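Local coordinates for protein group II chitinase (Ostrinia furnacalis, PDB 6JAV) that probably hydrolyses internal glycosidic bonds of chitin, this chain being one family 18 catalytic domain of a much longer chitinase, at residues P305-G310 / D324-K329. Residues are numbered along the deposited sequence; the frame is centred on the assembly and turned at random.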
# COMPACT_ATOMS: atom_id res chain seq x y z
N PRO A 305 11.61 6.51 21.72
CA PRO A 305 11.07 6.00 22.99
C PRO A 305 9.60 6.34 23.22
O PRO A 305 8.93 5.62 23.97
CB PRO A 305 11.98 6.68 24.03
CG PRO A 305 12.43 7.94 23.36
CD PRO A 305 12.62 7.56 21.89
N TYR A 306 9.08 7.39 22.58
CA TYR A 306 7.66 7.71 22.66
C TYR A 306 6.83 6.99 21.60
O TYR A 306 5.60 7.12 21.59
CB TYR A 306 7.47 9.22 22.51
CG TYR A 306 7.98 10.00 23.72
CD1 TYR A 306 7.34 9.90 24.95
CD2 TYR A 306 9.09 10.81 23.62
CE1 TYR A 306 7.81 10.60 26.06
CE2 TYR A 306 9.57 11.51 24.72
CZ TYR A 306 8.91 11.41 25.93
OH TYR A 306 9.37 12.10 27.04
N GLN A 307 7.47 6.23 20.70
CA GLN A 307 6.75 5.41 19.72
C GLN A 307 5.78 6.25 18.89
O GLN A 307 4.65 5.84 18.63
CB GLN A 307 6.06 4.24 20.40
CG GLN A 307 7.01 3.23 20.99
CD GLN A 307 6.59 1.86 20.59
OE1 GLN A 307 7.08 1.33 19.59
NE2 GLN A 307 5.63 1.29 21.32
N ARG A 308 6.23 7.43 18.46
CA ARG A 308 5.49 8.19 17.47
C ARG A 308 5.83 7.72 16.06
O ARG A 308 5.08 8.00 15.12
CB ARG A 308 5.84 9.68 17.58
CG ARG A 308 5.57 10.23 18.98
CD ARG A 308 6.39 11.45 19.26
NE ARG A 308 7.81 11.13 19.40
CZ ARG A 308 8.73 12.00 19.80
NH1 ARG A 308 10.00 11.61 19.89
NH2 ARG A 308 8.40 13.27 20.09
N MET A 309 6.94 7.02 15.92
CA MET A 309 7.34 6.48 14.63
C MET A 309 8.26 5.31 14.91
O MET A 309 8.79 5.16 16.02
CB MET A 309 8.07 7.52 13.80
CG MET A 309 9.40 7.98 14.45
SD MET A 309 10.26 9.21 13.50
CE MET A 309 9.28 10.70 13.81
N GLY A 310 8.43 4.47 13.88
CA GLY A 310 9.33 3.34 13.96
C GLY A 310 10.79 3.74 13.91
O GLY A 310 11.16 4.92 13.96
N ASP A 324 9.32 -1.65 12.60
CA ASP A 324 9.65 -2.89 13.28
C ASP A 324 8.41 -3.47 13.97
O ASP A 324 7.32 -2.90 13.96
CB ASP A 324 10.83 -2.69 14.23
CG ASP A 324 10.55 -1.73 15.39
OD1 ASP A 324 9.48 -1.09 15.48
OD2 ASP A 324 11.46 -1.57 16.24
N VAL A 325 8.58 -4.65 14.58
CA VAL A 325 7.46 -5.29 15.27
C VAL A 325 6.90 -4.39 16.35
O VAL A 325 5.68 -4.32 16.55
CB VAL A 325 7.90 -6.67 15.83
CG1 VAL A 325 6.91 -7.18 16.83
CG2 VAL A 325 8.12 -7.63 14.67
N GLU A 326 7.76 -3.68 17.08
CA GLU A 326 7.27 -2.83 18.17
C GLU A 326 6.30 -1.76 17.66
O GLU A 326 5.19 -1.61 18.20
CB GLU A 326 8.45 -2.20 18.91
CG GLU A 326 8.02 -1.46 20.16
CD GLU A 326 9.13 -0.64 20.78
OE1 GLU A 326 9.42 -0.86 21.98
OE2 GLU A 326 9.71 0.22 20.08
N ILE A 327 6.70 -1.01 16.63
CA ILE A 327 5.81 0.05 16.15
C ILE A 327 4.57 -0.53 15.48
O ILE A 327 3.49 0.06 15.53
CB ILE A 327 6.53 1.09 15.28
CG1 ILE A 327 5.76 2.42 15.22
CG2 ILE A 327 6.73 0.55 13.85
CD1 ILE A 327 5.73 3.16 16.56
N ILE A 328 4.70 -1.71 14.85
CA ILE A 328 3.54 -2.36 14.24
C ILE A 328 2.50 -2.66 15.31
O ILE A 328 1.29 -2.43 15.11
CB ILE A 328 4.00 -3.61 13.48
CG1 ILE A 328 4.76 -3.23 12.20
CG2 ILE A 328 2.81 -4.53 13.22
CD1 ILE A 328 3.95 -2.60 11.08
N LYS A 329 2.93 -3.19 16.47
CA LYS A 329 1.97 -3.45 17.53
C LYS A 329 1.29 -2.17 17.98
O LYS A 329 0.07 -2.15 18.23
CB LYS A 329 2.64 -4.15 18.72
CG LYS A 329 3.07 -5.57 18.42
CD LYS A 329 4.22 -5.97 19.33
CE LYS A 329 4.30 -7.46 19.56
NZ LYS A 329 5.06 -7.78 20.82
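I327, from the first turn of helix 325-337, reaches across to the backbone of the loop that carries Q307, M309 and G310. Its CG1 lies anti to the backbone N (chi1 -159°), a torsion that brings CG1 to 3.6 Å from G310 N; the turn about the next bond carries CD1 on into the loop, 3.6 Å from Q307 O and 3.7 Å from M309 O. The other branch, CG2, is 3.8 Å from G310 CA. Isoleucine suits this place because its short branch covers G310 CA while the longer one extends to the two carbonyls, and a glycine opposite lets the backbones come to 5.3 Å between G310 CA and I327 CA.

Beside this packing of an aliphatic side chain on backbone, the Q307 amide lies over the CG methylene and carboxylate of E326, amide and carboxylate planes 55° apart. E326 is extended, long enough to bring its acid to the amide at the solvent-exposed edge of the contact.

Further out, K303 forms salt bridges with both E326 OE2 and D324 OD2, and K330 donates a hydrogen bond to Q307 O, the carbonyl that also touches I327. D324 fixes the start of the helix as its N-cap: its OD1 accepts from I327 N at 3.0 Å, nearly straight at 168°, met on the syn side but tilted out of the carboxylate plane. The residue that packs on the loop is thus held through its own amide.

The contact joins the loop between strands 300-302 and 312-315 to the helix just before barrel strand 342-346. The result is a buried isoleucine laid on the peptide backbone and bordered by charge, where K303, bound to two acids, probably offsets part of their negative charge.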